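Local coordinates for protein cycloalternan-forming enzyme (Listeria monocytogenes serovar 1/2a, PDB 5F7U) that is a multidomain carbohydrate-active protein of glycoside hydrolase family 31, with a TIM barrel, beta-rich domains and a family 6 carbohydrate-binding module, at residues P883-I888 / V932-N937; V865-M870 / A927-V932; L506-N511 / T547-G552; V267-Y272 / M558-P563. The protein carries 1 engineered substitution. All blocks are in the same frame, centred on the assembly; numbering follows the deposited sequence.

In the fold
Along the chain contact 4 opens first, and contact 3 falls between its two segments; contacts 1 and 2 come later, their segments alternating. Contacts 3 and 4 have centres about 15 Å apart and meet through helix 555-577: Tyr562 OH lies 2.7 Å from Leu507 O, a probable hydrogen bond. Contact 3 ties two loops of the TIM-barrel region together, while contact 4 joins that region to the mutarotase-like domain. Contacts 1 and 2, also with centres about 15 Å apart, use strand 929-934 from its two edges and share Val932. The centres of contacts 1 and 3, about 67 Å apart, lie on opposite sides of the chain's centre: the pairs occupy separate parts of this multidomain chain.

Contact 1: P883-I888 / V932-N937; sequences PTSVTI and VLNGVN
Three residue pairs put strand 885-888 against the end of strand 929-934: Ser885 with Asn934, Val886 with Leu933 and Thr887 with Val932. At the last, a hydrogen-bonded pair, Thr887 N to Val932 O and Val932 N to Thr887 O both measure 2.9 Å. Asn934 N donates to Ser885 O in a nearly straight bond (164° at the hydrogen), and Thr884 N reaches back to Asn934 O at 2.9 Å. Val886, in the non-hydrogen-bonded pair, offers its CA-H to Val932 O. The two strands are neighbours in a six-stranded antiparallel sheet, in which strand 862-867 lies along the other edge of 929-934, and past Asn934 the chain leaves the ladder through Gly935, whose phi is positive (71°).

Polar side chains gather on the face carrying Ser885, Thr887 and Asn934. OG1 of Thr887 sits between its own backbone N and carbonyl carbon (chi1 58°), which brings it alongside Val932 CB and lets a water link it to Asn934 OD1; the water donates to the amide oxygen. Ser885 OG is 3.2 Å from the same OD1, at best a weak bond.

Apolar packing belongs to the other face and the flanking loop residues. Val886 CG2 approaches Leu933 CG at 4.3 Å, and the ring of Pro883 lies obliquely across Val936, CG to CG1 3.7 Å. Behind them, Thr918 and Val920 of strand 917-922 touch Pro883, Val886 and Leu933.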
loop_
_atom_site.group_PDB
_atom_site.type_symbol
_atom_site.label_atom_id
_atom_site.label_comp_id
_atom_site.label_asym_id
_atom_site.label_seq_id
_atom_site.Cartn_x
_atom_site.Cartn_y
_atom_site.Cartn_z
ATOM N N PRO A 883 25.959 -31.818 -3.990
ATOM C CA PRO A 883 27.396 -31.688 -3.698
ATOM C C PRO A 883 28.129 -33.018 -3.625
ATOM O O PRO A 883 27.512 -34.067 -3.375
ATOM C CB PRO A 883 27.426 -31.054 -2.295
ATOM C CG PRO A 883 26.082 -30.472 -2.090
ATOM C CD PRO A 883 25.136 -31.365 -2.848
ATOM N N THR A 884 29.440 -32.957 -3.836
ATOM C CA THR A 884 30.316 -34.096 -3.572
ATOM C C THR A 884 30.827 -34.064 -2.128
ATOM O O THR A 884 31.176 -35.102 -1.570
ATOM C CB THR A 884 31.496 -34.154 -4.556
ATOM O OG1 THR A 884 32.183 -32.900 -4.561
ATOM C CG2 THR A 884 30.991 -34.446 -5.965
ATOM N N SER A 885 30.892 -32.870 -1.545
ATOM C CA SER A 885 31.172 -32.688 -0.120
ATOM C C SER A 885 30.717 -31.313 0.319
ATOM O O SER A 885 30.506 -30.418 -0.511
ATOM C CB SER A 885 32.661 -32.866 0.192
ATOM O OG SER A 885 33.428 -31.829 -0.389
ATOM N N VAL A 886 30.543 -31.156 1.631
ATOM C CA VAL A 886 30.238 -29.849 2.224
ATOM C C VAL A 886 31.174 -29.679 3.409
ATOM O O VAL A 886 31.336 -30.601 4.191
ATOM C CB VAL A 886 28.759 -29.720 2.662
ATOM C CG1 VAL A 886 28.483 -28.355 3.293
ATOM C CG2 VAL A 886 27.826 -29.913 1.470
ATOM N N THR A 887 31.787 -28.505 3.519
ATOM C CA THR A 887 32.641 -28.190 4.658
ATOM C C THR A 887 32.108 -26.996 5.426
ATOM O O THR A 887 31.423 -26.125 4.869
ATOM C CB THR A 887 34.083 -27.865 4.225
ATOM O OG1 THR A 887 34.045 -26.770 3.306
ATOM C CG2 THR A 887 34.755 -29.073 3.577
ATOM N N ILE A 888 32.412 -26.972 6.718
ATOM C CA ILE A 888 32.154 -25.808 7.544
ATOM C C ILE A 888 33.469 -25.531 8.245
ATOM O O ILE A 888 34.006 -26.404 8.925
ATOM C CB ILE A 888 31.012 -26.023 8.560
ATOM C CG1 ILE A 888 29.706 -26.396 7.830
ATOM C CG2 ILE A 888 30.833 -24.761 9.403
ATOM C CD1 ILE A 888 28.487 -26.572 8.724
ATOM N N VAL A 932 31.135 -24.196 2.695
ATOM C CA VAL A 932 31.433 -24.374 1.265
ATOM C C VAL A 932 30.760 -25.640 0.751
ATOM O O VAL A 932 30.935 -26.726 1.335
ATOM C CB VAL A 932 32.955 -24.405 0.973
ATOM C CG1 VAL A 932 33.207 -24.545 -0.515
ATOM C CG2 VAL A 932 33.637 -23.143 1.487
ATOM N N LEU A 933 29.996 -25.497 -0.332
ATOM C CA LEU A 933 29.446 -26.637 -1.064
ATOM C C LEU A 933 30.362 -26.913 -2.247
ATOM O O LEU A 933 30.589 -26.025 -3.082
ATOM C CB LEU A 933 28.020 -26.344 -1.570
ATOM C CG LEU A 933 26.850 -26.293 -0.586
ATOM C CD1 LEU A 933 26.953 -25.133 0.399
ATOM C CD2 LEU A 933 25.561 -26.127 -1.385
ATOM N N ASN A 934 30.891 -28.133 -2.308
ATOM C CA ASN A 934 31.806 -28.539 -3.395
ATOM C C ASN A 934 31.150 -29.450 -4.405
ATOM O O ASN A 934 30.264 -30.231 -4.068
ATOM C CB ASN A 934 33.028 -29.257 -2.834
ATOM C CG ASN A 934 33.857 -28.374 -1.928
ATOM O OD1 ASN A 934 33.985 -28.645 -0.722
ATOM N ND2 ASN A 934 34.420 -27.314 -2.486
ATOM N N GLY A 935 31.605 -29.356 -5.647
ATOM C CA GLY A 935 31.102 -30.214 -6.711
ATOM C C GLY A 935 29.688 -29.905 -7.162
ATOM O O GLY A 935 29.024 -30.775 -7.726
ATOM N N VAL A 936 29.234 -28.674 -6.932
ATOM C CA VAL A 936 27.850 -28.273 -7.269
ATOM C C VAL A 936 27.767 -27.472 -8.557
ATOM O O VAL A 936 28.648 -26.677 -8.860
ATOM C CB VAL A 936 27.194 -27.424 -6.160
ATOM C CG1 VAL A 936 26.961 -28.273 -4.918
ATOM C CG2 VAL A 936 28.042 -26.190 -5.834
ATOM N N ASN A 937 26.688 -27.685 -9.301
ATOM C CA ASN A 937 26.351 -26.840 -10.434
ATOM C C ASN A 937 25.014 -26.171 -10.248
ATOM O O ASN A 937 24.296 -26.485 -9.296
ATOM C CB ASN A 937 26.385 -27.652 -11.717
ATOM C CG ASN A 937 27.795 -27.902 -12.163
ATOM O OD1 ASN A 937 28.522 -26.962 -12.498
ATOM N ND2 ASN A 937 28.192 -29.151 -12.175
HETATM O O HOH W 1 35.705 -26.929 1.146
#

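Contact 2: V865-M870 / A927-V932; sequences VDLPAM and AKQAIV
Leu867 turns its CG away from the backbone N (chi1 -171°), whereas Ile931 sends CG1 anti to its carbonyl carbon (chi1 -62°); the two branches therefore lean together across the strands, and Leu867 CD2 meets Ile931 CD1 at 4.1 Å. Val865 faces Ile931 more directly, with CB 4.1 Å from CB, and the chain of Gln929 runs beside Leu867 in the same direction. All four share one buried face of the sheet.

Beneath them is a regular antiparallel ladder. Val865 and Ile931 exchange two backbone bonds, the shorter from Val865 N to Ile931 O at 2.7 Å. Leu867 and Gln929 exchange another two, with Gln929 N reaching Leu867 O at 2.8 Å and an angle of 168° at the hydrogen. Asp866 and Ala930 form the non-hydrogen-bonded pair between, their side chains on the other, more open face.

Beyond Leu867 the ladder gives way to looser contacts. The CA-H of Lys928 points at Leu867 O (3.3 Å from CA), and that of Ala869 points at Ala927 O. A water at this end lies within bonding distance of both Pro868 O and Ala927 O. At the other end, a second water lies close to Asp866 OD1 and Ile931 O.

This pairing supplies one edge of strand 929-934, while 885-888 takes the other. Strand 848-857 flanks 862-867 on its far edge, and the buried face carrying Val865, Leu867, Gln929 and Ile931 packs, sandwich-like, on a second sheet, against Met876 and Thr874 of strand 874-879 and Val920 and Ala922 of strand 917-922.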
loop_
_atom_site.group_PDB
_atom_site.type_symbol
_atom_site.label_atom_id
_atom_site.label_comp_id
_atom_site.label_asym_id
_atom_site.label_seq_id
_atom_site.Cartn_x
_atom_site.Cartn_y
_atom_site.Cartn_z
ATOM N N VAL A 865 28.986 -19.938 1.576
ATOM C CA VAL A 865 28.076 -19.159 2.422
ATOM C C VAL A 865 28.846 -18.699 3.657
ATOM O O VAL A 865 29.456 -19.521 4.359
ATOM C CB VAL A 865 26.819 -19.959 2.827
ATOM C CG1 VAL A 865 25.883 -19.100 3.693
ATOM C CG2 VAL A 865 26.077 -20.451 1.593
ATOM N N ASP A 866 28.838 -17.389 3.879
ATOM C CA ASP A 866 29.469 -16.798 5.038
ATOM C C ASP A 866 28.383 -16.520 6.053
ATOM O O ASP A 866 27.584 -15.583 5.896
ATOM C CB ASP A 866 30.230 -15.531 4.653
ATOM C CG ASP A 866 31.499 -15.819 3.855
ATOM O OD1 ASP A 866 31.943 -17.004 3.740
ATOM O OD2 ASP A 866 32.081 -14.832 3.343
ATOM N N LEU A 867 28.335 -17.372 7.071
ATOM C CA LEU A 867 27.316 -17.282 8.109
ATOM C C LEU A 867 27.890 -16.513 9.309
ATOM O O LEU A 867 28.988 -16.819 9.767
ATOM C CB LEU A 867 26.871 -18.694 8.492
ATOM C CG LEU A 867 25.682 -18.976 9.406
ATOM C CD1 LEU A 867 24.355 -18.677 8.720
ATOM C CD2 LEU A 867 25.748 -20.432 9.836
ATOM N N PRO A 868 27.175 -15.476 9.794
ATOM C CA PRO A 868 27.697 -14.744 10.943
ATOM C C PRO A 868 27.427 -15.554 12.212
ATOM O O PRO A 868 26.804 -16.618 12.124
ATOM C CB PRO A 868 26.867 -13.456 10.925
ATOM C CG PRO A 868 25.541 -13.900 10.414
ATOM C CD PRO A 868 25.847 -14.980 9.391
ATOM N N ALA A 869 27.875 -15.057 13.366
ATOM C CA ALA A 869 27.478 -15.638 14.647
ATOM C C ALA A 869 25.940 -15.691 14.711
ATOM O O ALA A 869 25.271 -14.732 14.313
ATOM C CB ALA A 869 28.032 -14.814 15.790
ATOM N N MET A 870 25.401 -16.821 15.165
ATOM C CA MET A 870 23.944 -17.015 15.293
ATOM C C MET A 870 23.635 -17.565 16.681
ATOM O O MET A 870 24.480 -18.219 17.298
ATOM C CB MET A 870 23.410 -18.000 14.240
ATOM C CG MET A 870 23.659 -17.629 12.785
ATOM S SD MET A 870 22.763 -16.164 12.215
ATOM C CE MET A 870 21.118 -16.833 11.995
ATOM N N ALA A 927 30.593 -17.240 16.638
ATOM C CA ALA A 927 31.646 -16.890 15.704
ATOM C C ALA A 927 31.124 -17.092 14.297
ATOM O O ALA A 927 30.168 -17.844 14.093
ATOM C CB ALA A 927 32.873 -17.765 15.932
ATOM N N LYS A 928 31.754 -16.414 13.338
ATOM C CA LYS A 928 31.459 -16.595 11.913
ATOM C C LYS A 928 31.801 -18.021 11.488
ATOM O O LYS A 928 32.739 -18.625 12.023
ATOM C CB LYS A 928 32.255 -15.607 11.063
ATOM C CG LYS A 928 31.928 -14.135 11.319
ATOM C CD LYS A 928 32.692 -13.177 10.396
ATOM C CE LYS A 928 32.337 -13.319 8.908
ATOM N NZ LYS A 928 30.879 -13.280 8.538
ATOM N N GLN A 929 31.028 -18.560 10.550
ATOM C CA GLN A 929 31.276 -19.904 10.020
ATOM C C GLN A 929 31.292 -19.862 8.508
ATOM O O GLN A 929 30.401 -19.284 7.895
ATOM C CB GLN A 929 30.233 -20.911 10.516
ATOM C CG GLN A 929 30.318 -21.172 12.020
ATOM C CD GLN A 929 29.325 -22.212 12.469
ATOM O OE1 GLN A 929 28.187 -21.889 12.822
ATOM N NE2 GLN A 929 29.737 -23.473 12.443
ATOM N N ALA A 930 32.304 -20.485 7.919
ATOM C CA ALA A 930 32.478 -20.492 6.469
ATOM C C ALA A 930 31.998 -21.823 5.881
ATOM O O ALA A 930 32.656 -22.852 6.056
ATOM C CB ALA A 930 33.937 -20.215 6.118
ATOM N N ILE A 931 30.856 -21.796 5.189
ATOM C CA ILE A 931 30.241 -23.003 4.624
ATOM C C ILE A 931 30.622 -23.055 3.148
ATOM O O ILE A 931 30.478 -22.060 2.439
ATOM C CB ILE A 931 28.693 -22.994 4.775
ATOM C CG1 ILE A 931 28.279 -22.968 6.263
ATOM C CG2 ILE A 931 28.051 -24.181 4.044
ATOM C CD1 ILE A 931 26.806 -22.639 6.488
ATOM N N VAL A 932 31.135 -24.196 2.695
ATOM C CA VAL A 932 31.433 -24.374 1.265
ATOM C C VAL A 932 30.760 -25.640 0.751
ATOM O O VAL A 932 30.935 -26.726 1.335
ATOM C CB VAL A 932 32.955 -24.405 0.973
ATOM C CG1 VAL A 932 33.207 -24.545 -0.515
ATOM C CG2 VAL A 932 33.637 -23.143 1.487
HETATM O O HOH W 2 32.416 -19.790 2.944
HETATM O O HOH W 3 27.949 -18.984 12.815
#

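Contact 3: L506-N511 / T547-G552; sequences LLDFTN and TTFSNG
The Asp508 carboxylate accepts from both loops: Ser550 N donates across the contact to the syn lone pair of OD2 at 2.8 Å, while OD1 takes two bonds from Thr510. Of these, the hydroxyl OG1 arrives on the syn side at 2.6 Å and the backbone N from above the carboxylate plane at 2.8 Å, closing an Asx turn. Asp508 CG stands anti to the backbone N (chi1 -180°), which carries the carboxylate toward the facing loop.

Both loops are built on type I beta turns, Asp508 to Asn511 and Phe549 to Gly552, in the TIM-barrel region, and each precedes a helix. Asn511 is the N-cap of helix 512-520, its OD1 accepting from Ala514 N.

Thr510 OG1, having given its proton to Asp508, lies 2.8 Å from Ser550 OG and receives a weak bond from Asn551 N. The Thr510 methyl, CG2, packs 3.6 Å from Asn551 ND2, the two side chains crossing at about a right angle; OD1 of that asparagine turns to Glu553 N. Phe549 presents its ring edge to the carboxylate, with CD2 3.4 Å from Asp508 OD1 and the planes 86° apart. Met558 of helix 555-577 lies against both Thr510 and Phe549.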
loop_
_atom_site.group_PDB
_atom_site.type_symbol
_atom_site.label_atom_id
_atom_site.label_comp_id
_atom_site.label_asym_id
_atom_site.label_seq_id
_atom_site.Cartn_x
_atom_site.Cartn_y
_atom_site.Cartn_z
ATOM N N LEU A 506 -17.473 15.614 16.864
ATOM C CA LEU A 506 -16.082 15.176 16.716
ATOM C C LEU A 506 -15.195 15.681 17.844
ATOM O O LEU A 506 -15.335 16.820 18.282
ATOM C CB LEU A 506 -15.487 15.670 15.399
ATOM C CG LEU A 506 -15.946 15.075 14.083
ATOM C CD1 LEU A 506 -15.008 15.619 13.008
ATOM C CD2 LEU A 506 -15.846 13.545 14.126
ATOM N N LEU A 507 -14.304 14.816 18.325
ATOM C CA LEU A 507 -13.262 15.240 19.254
ATOM C C LEU A 507 -12.216 16.015 18.463
ATOM O O LEU A 507 -11.764 15.567 17.412
ATOM C CB LEU A 507 -12.638 14.021 19.960
ATOM C CG LEU A 507 -11.682 14.207 21.151
ATOM C CD1 LEU A 507 -10.262 14.598 20.754
ATOM C CD2 LEU A 507 -12.261 15.172 22.192
ATOM N N ASP A 508 -11.841 17.193 18.952
ATOM C CA ASP A 508 -10.808 17.954 18.274
ATOM C C ASP A 508 -9.420 17.404 18.598
ATOM O O ASP A 508 -8.828 17.765 19.625
ATOM C CB ASP A 508 -10.916 19.440 18.637
ATOM C CG ASP A 508 -9.854 20.300 17.948
ATOM O OD1 ASP A 508 -8.980 19.763 17.205
ATOM O OD2 ASP A 508 -9.906 21.538 18.143
ATOM N N PHE A 509 -8.900 16.542 17.718
ATOM C CA PHE A 509 -7.587 15.918 17.924
ATOM C C PHE A 509 -6.402 16.871 17.807
ATOM O O PHE A 509 -5.274 16.481 18.099
ATOM C CB PHE A 509 -7.427 14.632 17.082
ATOM C CG PHE A 509 -8.233 13.493 17.619
ATOM C CD1 PHE A 509 -7.730 12.696 18.652
ATOM C CD2 PHE A 509 -9.530 13.259 17.155
ATOM C CE1 PHE A 509 -8.496 11.657 19.186
ATOM C CE2 PHE A 509 -10.295 12.221 17.678
ATOM C CZ PHE A 509 -9.774 11.427 18.709
ATOM N N THR A 510 -6.664 18.130 17.457
ATOM C CA THR A 510 -5.613 19.171 17.472
ATOM C C THR A 510 -5.413 19.758 18.874
ATOM O O THR A 510 -4.443 20.490 19.122
ATOM C CB THR A 510 -5.855 20.328 16.449
ATOM O OG1 THR A 510 -6.864 21.238 16.909
ATOM C CG2 THR A 510 -6.206 19.806 15.064
ATOM N N ASN A 511 -6.341 19.439 19.776
ATOM C CA ASN A 511 -6.407 20.035 21.098
ATOM C C ASN A 511 -5.828 19.015 22.083
ATOM O O ASN A 511 -6.478 18.025 22.390
ATOM C CB ASN A 511 -7.879 20.398 21.394
ATOM C CG ASN A 511 -8.099 21.026 22.767
ATOM O OD1 ASN A 511 -7.318 20.828 23.697
ATOM N ND2 ASN A 511 -9.204 21.751 22.905
ATOM N N THR A 547 -15.888 25.469 10.037
ATOM C CA THR A 547 -15.504 24.550 11.101
ATOM C C THR A 547 -14.083 24.895 11.549
ATOM O O THR A 547 -13.196 24.986 10.714
ATOM C CB THR A 547 -15.612 23.090 10.616
ATOM O OG1 THR A 547 -16.953 22.884 10.165
ATOM C CG2 THR A 547 -15.279 22.119 11.744
ATOM N N THR A 548 -13.904 25.137 12.851
ATOM C CA THR A 548 -12.645 25.698 13.372
ATOM C C THR A 548 -12.037 24.813 14.455
ATOM O O THR A 548 -12.727 24.428 15.406
ATOM C CB THR A 548 -12.868 27.119 13.949
ATOM O OG1 THR A 548 -13.536 27.940 12.980
ATOM C CG2 THR A 548 -11.520 27.778 14.358
ATOM N N PHE A 549 -10.739 24.533 14.317
ATOM C CA PHE A 549 -10.004 23.685 15.256
ATOM C C PHE A 549 -9.120 24.507 16.194
ATOM O O PHE A 549 -8.881 25.713 15.949
ATOM C CB PHE A 549 -9.236 22.609 14.488
ATOM C CG PHE A 549 -10.147 21.691 13.711
ATOM C CD1 PHE A 549 -10.769 22.125 12.529
ATOM C CD2 PHE A 549 -10.440 20.422 14.191
ATOM C CE1 PHE A 549 -11.651 21.298 11.844
ATOM C CE2 PHE A 549 -11.317 19.581 13.502
ATOM C CZ PHE A 549 -11.921 20.020 12.323
ATOM N N SER A 550 -8.645 23.871 17.267
ATOM C CA SER A 550 -7.870 24.579 18.300
ATOM C C SER A 550 -6.543 25.136 17.790
ATOM O O SER A 550 -5.992 26.071 18.385
ATOM C CB SER A 550 -7.634 23.684 19.510
ATOM O OG SER A 550 -6.614 22.752 19.215
ATOM N N ASN A 551 -6.032 24.542 16.712
ATOM C CA ASN A 551 -4.819 25.000 16.049
ATOM C C ASN A 551 -5.067 26.219 15.148
ATOM O O ASN A 551 -4.152 26.681 14.482
ATOM C CB ASN A 551 -4.124 23.849 15.286
ATOM C CG ASN A 551 -4.939 23.320 14.100
ATOM O OD1 ASN A 551 -6.058 23.769 13.835
ATOM N ND2 ASN A 551 -4.378 22.360 13.391
ATOM N N GLY A 552 -6.299 26.724 15.129
ATOM C CA GLY A 552 -6.664 27.897 14.322
ATOM C C GLY A 552 -7.015 27.578 12.877
ATOM O O GLY A 552 -7.543 28.436 12.166
#

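Contact 4: V267-Y272 / M558-P563; sequences VETYVY and MRNRYP
An interdomain seam is formed here: segment 267-272, which includes part of strand 266-269 in the mutarotase-like domain, meets helix 555-577 of the TIM-barrel region. Arg559 carries much of it. With its chain extended from CG to NE, it grips Val271 O side-on with two nitrogens, NH2 at 2.8 Å and NE at 3.0 Å. The guanidinium also lies flat on one face of the Tyr270 ring, planes 22° apart, in an offset stack with NE over the ring's rim. Tyr272 CD1 comes within 3.5 Å of Arg559 NH2.

Next along the helix, the Asn560 amide bridges two backbone groups, beside an inverse gamma turn centred on Thr269. ND2 donates to Thr269 O at 3.0 Å, and OD1 accepts from Val271 N at the same length, the N-H reaching it from above the carbonyl plane. Val271 CG2 packs against the arginine's CG and Pro563 CG.

Arg559 NH1 bonds to Val542 O, and Trp543 makes a cation-pi contact with the same guanidinium. Tyr270 OH accepts a hydrogen bond from Leu17 N. Strand 266-269 pairs with strand 307-311, whose Ser307 bonds Thr269 OG1, while Pro563 of the helix touches Ser587 in a loop.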
loop_
_atom_site.group_PDB
_atom_site.type_symbol
_atom_site.label_atom_id
_atom_site.label_comp_id
_atom_site.label_asym_id
_atom_site.label_seq_id
_atom_site.Cartn_x
_atom_site.Cartn_y
_atom_site.Cartn_z
ATOM N N VAL A 267 -7.242 13.552 -10.469
ATOM C CA VAL A 267 -7.141 12.870 -9.173
ATOM C C VAL A 267 -7.397 13.877 -8.062
ATOM O O VAL A 267 -6.704 14.889 -7.972
ATOM C CB VAL A 267 -5.746 12.237 -8.981
ATOM C CG1 VAL A 267 -5.716 11.427 -7.701
ATOM C CG2 VAL A 267 -5.374 11.348 -10.169
ATOM N N GLU A 268 -8.383 13.585 -7.211
ATOM C CA GLU A 268 -8.733 14.494 -6.114
ATOM C C GLU A 268 -8.035 14.034 -4.842
ATOM O O GLU A 268 -8.201 12.877 -4.439
ATOM C CB GLU A 268 -10.245 14.463 -5.845
ATOM C CG GLU A 268 -11.116 14.719 -7.058
ATOM C CD GLU A 268 -10.906 16.071 -7.725
ATOM O OE1 GLU A 268 -10.395 17.038 -7.109
ATOM O OE2 GLU A 268 -11.300 16.183 -8.906
ATOM N N THR A 269 -7.286 14.940 -4.216
ATOM C CA THR A 269 -6.700 14.678 -2.919
ATOM C C THR A 269 -7.747 15.070 -1.874
ATOM O O THR A 269 -7.814 16.209 -1.419
ATOM C CB THR A 269 -5.387 15.452 -2.705
ATOM O OG1 THR A 269 -4.560 15.305 -3.869
ATOM C CG2 THR A 269 -4.636 14.878 -1.479
ATOM N N TYR A 270 -8.592 14.111 -1.538
ATOM C CA TYR A 270 -9.775 14.400 -0.734
ATOM C C TYR A 270 -10.197 13.104 -0.070
ATOM O O TYR A 270 -10.639 12.161 -0.750
ATOM C CB TYR A 270 -10.902 14.879 -1.665
ATOM C CG TYR A 270 -12.133 15.403 -0.963
ATOM C CD1 TYR A 270 -12.149 16.701 -0.399
ATOM C CD2 TYR A 270 -13.313 14.643 -0.925
ATOM C CE1 TYR A 270 -13.294 17.204 0.212
ATOM C CE2 TYR A 270 -14.458 15.138 -0.322
ATOM C CZ TYR A 270 -14.445 16.406 0.245
ATOM O OH TYR A 270 -15.602 16.879 0.829
ATOM N N VAL A 271 -10.097 13.056 1.249
ATOM C CA VAL A 271 -10.520 11.850 1.969
ATOM C C VAL A 271 -12.047 11.747 1.955
ATOM O O VAL A 271 -12.756 12.756 2.097
ATOM C CB VAL A 271 -9.978 11.785 3.421
ATOM C CG1 VAL A 271 -8.438 11.798 3.432
ATOM C CG2 VAL A 271 -10.563 12.879 4.319
ATOM N N TYR A 272 -12.548 10.529 1.774
ATOM C CA TYR A 272 -13.987 10.338 1.707
ATOM C C TYR A 272 -14.346 8.922 2.102
ATOM O O TYR A 272 -13.601 7.989 1.802
ATOM C CB TYR A 272 -14.510 10.678 0.300
ATOM C CG TYR A 272 -15.995 10.900 0.248
ATOM C CD1 TYR A 272 -16.557 12.157 0.534
ATOM C CD2 TYR A 272 -16.835 9.859 -0.100
ATOM C CE1 TYR A 272 -17.944 12.343 0.474
ATOM C CE2 TYR A 272 -18.202 10.021 -0.148
ATOM C CZ TYR A 272 -18.749 11.251 0.133
ATOM O OH TYR A 272 -20.127 11.320 0.054
ATOM N N MET A 558 -8.305 21.205 7.282
ATOM C CA MET A 558 -8.302 20.112 8.244
ATOM C C MET A 558 -8.974 18.839 7.782
ATOM O O MET A 558 -8.699 17.790 8.374
ATOM C CB MET A 558 -8.902 20.563 9.577
ATOM C CG MET A 558 -7.908 21.309 10.461
ATOM S SD MET A 558 -6.477 20.327 10.964
ATOM C CE MET A 558 -7.233 18.944 11.835
ATOM N N ARG A 559 -9.832 18.898 6.761
ATOM C CA ARG A 559 -10.527 17.669 6.350
ATOM C C ARG A 559 -9.563 16.482 6.112
ATOM O O ARG A 559 -9.778 15.394 6.682
ATOM C CB ARG A 559 -11.451 17.850 5.144
ATOM C CG ARG A 559 -12.093 16.508 4.796
ATOM C CD ARG A 559 -13.145 16.621 3.745
ATOM N NE ARG A 559 -13.656 15.297 3.378
ATOM C CZ ARG A 559 -14.702 14.691 3.927
ATOM N NH1 ARG A 559 -15.396 15.248 4.941
ATOM N NH2 ARG A 559 -15.056 13.490 3.459
ATOM N N ASN A 560 -8.514 16.674 5.305
ATOM C CA ASN A 560 -7.611 15.564 4.996
ATOM C C ASN A 560 -6.717 15.186 6.182
ATOM O O ASN A 560 -6.345 14.017 6.350
ATOM C CB ASN A 560 -6.744 15.868 3.769
ATOM C CG ASN A 560 -7.560 15.932 2.476
ATOM O OD1 ASN A 560 -8.712 15.478 2.415
ATOM N ND2 ASN A 560 -6.953 16.470 1.423
ATOM N N ARG A 561 -6.393 16.189 6.992
ATOM C CA ARG A 561 -5.489 16.028 8.141
ATOM C C ARG A 561 -6.137 15.340 9.330
ATOM O O ARG A 561 -5.486 14.551 10.030
ATOM C CB ARG A 561 -4.907 17.402 8.543
ATOM C CG ARG A 561 -3.982 17.415 9.778
ATOM C CD ARG A 561 -2.847 16.389 9.720
ATOM N NE ARG A 561 -2.054 16.509 8.496
ATOM C CZ ARG A 561 -1.186 15.594 8.068
ATOM N NH1 ARG A 561 -0.994 14.468 8.752
ATOM N NH2 ARG A 561 -0.520 15.810 6.944
ATOM N N TYR A 562 -7.401 15.665 9.579
ATOM C CA TYR A 562 -8.122 15.148 10.748
ATOM C C TYR A 562 -7.966 13.638 10.981
ATOM O O TYR A 562 -7.620 13.234 12.108
ATOM C CB TYR A 562 -9.602 15.545 10.692
ATOM C CG TYR A 562 -10.333 15.113 11.946
ATOM C CD1 TYR A 562 -10.340 15.930 13.090
ATOM C CD2 TYR A 562 -11.021 13.892 11.995
ATOM C CE1 TYR A 562 -10.985 15.519 14.246
ATOM C CE2 TYR A 562 -11.678 13.475 13.154
ATOM C CZ TYR A 562 -11.667 14.292 14.269
ATOM O OH TYR A 562 -12.316 13.890 15.419
ATOM N N PRO A 563 -8.215 12.791 9.940
ATOM C CA PRO A 563 -8.074 11.362 10.239
ATOM C C PRO A 563 -6.700 10.953 10.750
ATOM O O PRO A 563 -6.621 10.084 11.639
ATOM C CB PRO A 563 -8.388 10.678 8.888
ATOM C CG PRO A 563 -8.247 11.785 7.858
ATOM C CD PRO A 563 -8.769 12.988 8.580
#